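Local coordinates for protein aminoglycoside N(3)-acetyltransferase (Streptomyces griseus, PDB 7LAP) that probably transfers an acetyl group from acetyl-CoA to the 3-amino group of aminoglycoside antibiotics, thereby conferring resistance, at residues R135-S140 with H155-P160. Sequence-based numbering, arbitrary orientation.
Sequences RHPDVS and HPWDDP
The carbonyl oxygen His155 O is gripped side-on by two nitrogens of one guanidinium, Arg135 NE at 2.8 Å and Arg135 NH2 at 3.1 Å. Both donors come from the same face of the carbonyl plane, and the NE bond is the straighter, 158° at its hydrogen. The guanidinium lies flat on the indole of Trp157, the planes 10° apart and Arg135 CZ 3.9 Å from the centroid of the six-membered ring: a stacked cation-pi pair. With the chain extended from CG to NE, CG and CD pass just outside that ring's rim, Arg135 CD 3.6 Å from Trp157 CH2.

His136 NE2 donates to Trp157 O at 2.7 Å, with the acceptor in the imidazole plane and the donor on a carbonyl lone pair. The ring's other nitrogen, ND1, accepts from Asp138 N and, weakly, from Val139 N, so both nitrogens are engaged and the ring's rotation is fixed. Chi1 of His136 (-155°) sets CG anti to the backbone N, swinging the imidazole toward Trp157 O. His136 CB sits over the centre of the His155 ring in a CH-pi contact, while the imidazole turns its edge to that ring. His155 donates from NE2 to Pro160 O, a bond linking the first and last residues of segment 155-160, and its ND1 bonds Ser134 OG. Pro160 CB rests over one face of His136 and meets Val139 CG2 at 3.7 Å.

A water joins Arg135 N to His155 N. Phe222 and Tyr207 of the two-stranded antiparallel sheet also touch His136; the contact thus packs two irregular loops of the Antibiotic_NAT fold beside that hairpin.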
ATOM      1  N   ARG B 135       2.082   0.452 -19.216  1.00 47.91           N
ATOM      2  CA  ARG B 135       1.953  -0.990 -19.342  1.00 46.38           C
ATOM      3  C   ARG B 135       3.232  -1.732 -19.008  1.00 47.48           C
ATOM      4  O   ARG B 135       3.224  -2.973 -18.978  1.00 47.19           O
ATOM      5  CB  ARG B 135       1.495  -1.340 -20.769  1.00 46.01           C
ATOM      6  CG  ARG B 135       2.537  -1.011 -21.804  1.00 45.91           C
ATOM      7  CD  ARG B 135       2.081  -1.279 -23.264  1.00 46.03           C
ATOM      8  NE  ARG B 135       3.210  -1.138 -24.177  1.00 47.70           N
ATOM      9  CZ  ARG B 135       3.224  -1.534 -25.452  1.00 51.26           C
ATOM     10  NH1 ARG B 135       2.148  -2.102 -26.002  1.00 49.74           N
ATOM     11  NH2 ARG B 135       4.329  -1.369 -26.176  1.00 49.70           N
ATOM     12  N   HIS B 136       4.327  -1.022 -18.743  1.00 43.90           N
ATOM     13  CA  HIS B 136       5.600  -1.718 -18.615  1.00 43.67           C
ATOM     14  C   HIS B 136       5.671  -2.472 -17.289  1.00 46.04           C
ATOM     15  O   HIS B 136       5.357  -1.896 -16.253  1.00 42.64           O
ATOM     16  CB  HIS B 136       6.772  -0.743 -18.696  1.00 45.86           C
ATOM     17  CG  HIS B 136       8.030  -1.403 -19.154  1.00 48.51           C
ATOM     18  ND1 HIS B 136       8.848  -2.122 -18.304  1.00 47.64           N
ATOM     19  CD2 HIS B 136       8.558  -1.535 -20.392  1.00 48.32           C
ATOM     20  CE1 HIS B 136       9.843  -2.642 -19.001  1.00 48.92           C
ATOM     21  NE2 HIS B 136       9.695  -2.293 -20.269  1.00 48.86           N
ATOM     22  N   PRO B 137       6.111  -3.740 -17.288  1.00 45.65           N
ATOM     23  CA  PRO B 137       6.147  -4.513 -16.032  1.00 44.50           C
ATOM     24  C   PRO B 137       7.280  -4.152 -15.123  1.00 48.01           C
ATOM     25  O   PRO B 137       7.199  -4.444 -13.926  1.00 51.93           O
ATOM     26  CB  PRO B 137       6.332  -5.962 -16.506  1.00 43.67           C
ATOM     27  CG  PRO B 137       7.058  -5.816 -17.866  1.00 44.80           C
ATOM     28  CD  PRO B 137       6.425  -4.568 -18.473  1.00 45.74           C
ATOM     29  N   ASP B 138       8.350  -3.567 -15.639  1.00 46.97           N
ATOM     30  CA  ASP B 138       9.467  -3.229 -14.784  1.00 49.27           C
ATOM     31  C   ASP B 138       9.503  -1.763 -14.363  1.00 49.03           C
ATOM     32  O   ASP B 138       9.860  -1.470 -13.218  1.00 47.47           O
ATOM     33  CB  ASP B 138      10.776  -3.590 -15.476  1.00 53.32           C
ATOM     34  CG  ASP B 138      11.925  -3.577 -14.517  1.00 55.40           C
ATOM     35  OD1 ASP B 138      11.848  -4.301 -13.509  1.00 56.91           O
ATOM     36  OD2 ASP B 138      12.895  -2.850 -14.757  1.00 57.89           O
ATOM     37  N   VAL B 139       9.152  -0.822 -15.245  1.00 43.71           N
ATOM     38  CA  VAL B 139       9.339   0.590 -14.925  1.00 43.31           C
ATOM     39  C   VAL B 139       8.099   1.400 -15.278  1.00 44.57           C
ATOM     40  O   VAL B 139       8.207   2.533 -15.767  1.00 43.16           O
ATOM     41  CB  VAL B 139      10.588   1.159 -15.624  1.00 47.08           C
ATOM     42  CG1 VAL B 139      11.861   0.555 -14.992  1.00 49.30           C
ATOM     43  CG2 VAL B 139      10.539   0.902 -17.155  1.00 43.27           C
ATOM     44  N   SER B 140       6.922   0.843 -14.986  1.00 41.94           N
ATOM     45  CA  SER B 140       5.674   1.538 -15.259  1.00 44.67           C
ATOM     46  C   SER B 140       5.636   2.874 -14.526  1.00 43.07           C
ATOM     47  O   SER B 140       6.220   3.043 -13.461  1.00 45.52           O
ATOM     48  CB  SER B 140       4.463   0.701 -14.851  1.00 43.11           C
ATOM     49  OG  SER B 140       4.492   0.409 -13.456  1.00 45.88           O
ATOM     50  N   HIS B 155       3.691   2.315 -23.478  1.00 48.24           N
ATOM     51  CA  HIS B 155       5.060   2.354 -22.962  1.00 45.13           C
ATOM     52  C   HIS B 155       5.953   1.395 -23.757  1.00 50.58           C
ATOM     53  O   HIS B 155       5.644   0.191 -23.846  1.00 50.96           O
ATOM     54  CB  HIS B 155       5.070   1.972 -21.492  1.00 46.52           C
ATOM     55  CG  HIS B 155       6.287   2.432 -20.748  1.00 44.22           C
ATOM     56  ND1 HIS B 155       6.217   2.934 -19.467  1.00 43.47           N
ATOM     57  CD2 HIS B 155       7.600   2.451 -21.090  1.00 45.19           C
ATOM     58  CE1 HIS B 155       7.436   3.236 -19.043  1.00 43.42           C
ATOM     59  NE2 HIS B 155       8.295   2.956 -20.011  1.00 43.92           N
ATOM     60  N   PRO B 156       7.055   1.875 -24.347  1.00 54.54           N
ATOM     61  CA  PRO B 156       7.887   1.006 -25.193  1.00 55.46           C
ATOM     62  C   PRO B 156       8.477  -0.120 -24.375  1.00 53.15           C
ATOM     63  O   PRO B 156       9.045   0.108 -23.300  1.00 50.51           O
ATOM     64  CB  PRO B 156       8.985   1.946 -25.703  1.00 57.80           C
ATOM     65  CG  PRO B 156       8.394   3.306 -25.585  1.00 56.05           C
ATOM     66  CD  PRO B 156       7.538   3.265 -24.357  1.00 55.06           C
ATOM     67  N   TRP B 157       8.369  -1.341 -24.905  1.00 50.57           N
ATOM     68  CA  TRP B 157       8.820  -2.515 -24.160  1.00 54.44           C
ATOM     69  C   TRP B 157      10.320  -2.452 -23.887  1.00 56.33           C
ATOM     70  O   TRP B 157      10.766  -2.532 -22.731  1.00 53.71           O
ATOM     71  CB  TRP B 157       8.488  -3.794 -24.921  1.00 50.80           C
ATOM     72  CG  TRP B 157       7.024  -4.107 -25.068  1.00 54.28           C
ATOM     73  CD1 TRP B 157       6.371  -4.487 -26.227  1.00 55.94           C
ATOM     74  CD2 TRP B 157       6.050  -4.166 -24.023  1.00 50.72           C
ATOM     75  NE1 TRP B 157       5.039  -4.728 -25.956  1.00 54.72           N
ATOM     76  CE2 TRP B 157       4.820  -4.524 -24.615  1.00 53.45           C
ATOM     77  CE3 TRP B 157       6.086  -3.897 -22.647  1.00 50.61           C
ATOM     78  CZ2 TRP B 157       3.650  -4.654 -23.873  1.00 54.14           C
ATOM     79  CZ3 TRP B 157       4.923  -4.024 -21.920  1.00 50.28           C
ATOM     80  CH2 TRP B 157       3.724  -4.403 -22.531  1.00 54.89           C
ATOM     81  N   ASP B 158      11.110  -2.328 -24.945  1.00 53.42           N
ATOM     82  CA  ASP B 158      12.563  -2.245 -24.875  1.00 58.51           C
ATOM     83  C   ASP B 158      12.995  -0.791 -24.889  1.00 59.02           C
ATOM     84  O   ASP B 158      12.280   0.076 -25.389  1.00 58.60           O
ATOM     85  CB  ASP B 158      13.204  -2.981 -26.053  1.00 63.58           C
ATOM     86  CG  ASP B 158      12.944  -4.469 -26.000  1.00 72.74           C
ATOM     87  OD1 ASP B 158      13.471  -5.105 -25.073  1.00 76.90           O
ATOM     88  OD2 ASP B 158      12.240  -5.003 -26.884  1.00 77.87           O
ATOM     89  N   ASP B 159      14.195  -0.537 -24.361  1.00 60.32           N
ATOM     90  CA  ASP B 159      14.626   0.832 -24.096  1.00 63.11           C
ATOM     91  C   ASP B 159      13.477   1.641 -23.480  1.00 55.39           C
ATOM     92  O   ASP B 159      13.094   2.689 -24.015  1.00 55.47           O
ATOM     93  CB  ASP B 159      15.139   1.491 -25.384  1.00 73.27           C
ATOM     94  CG  ASP B 159      16.159   2.613 -25.110  1.00 84.13           C
ATOM     95  OD1 ASP B 159      16.810   2.596 -24.035  1.00 85.41           O
ATOM     96  OD2 ASP B 159      16.314   3.515 -25.970  1.00 87.82           O
ATOM     97  N   PRO B 160      12.883   1.187 -22.374  1.00 50.48           N
ATOM     98  CA  PRO B 160      11.728   1.909 -21.816  1.00 51.69           C
ATOM     99  C   PRO B 160      12.056   3.257 -21.160  1.00 52.37           C
ATOM    100  O   PRO B 160      11.127   3.932 -20.694  1.00 52.97           O
ATOM    101  CB  PRO B 160      11.180   0.928 -20.772  1.00 47.96           C
ATOM    102  CG  PRO B 160      12.433   0.224 -20.263  1.00 47.53           C
ATOM    103  CD  PRO B 160      13.337   0.088 -21.496  1.00 48.65           C
TER
HETATM  104  O   HOH W   1       1.525   2.026 -21.536  1.00 42.92           O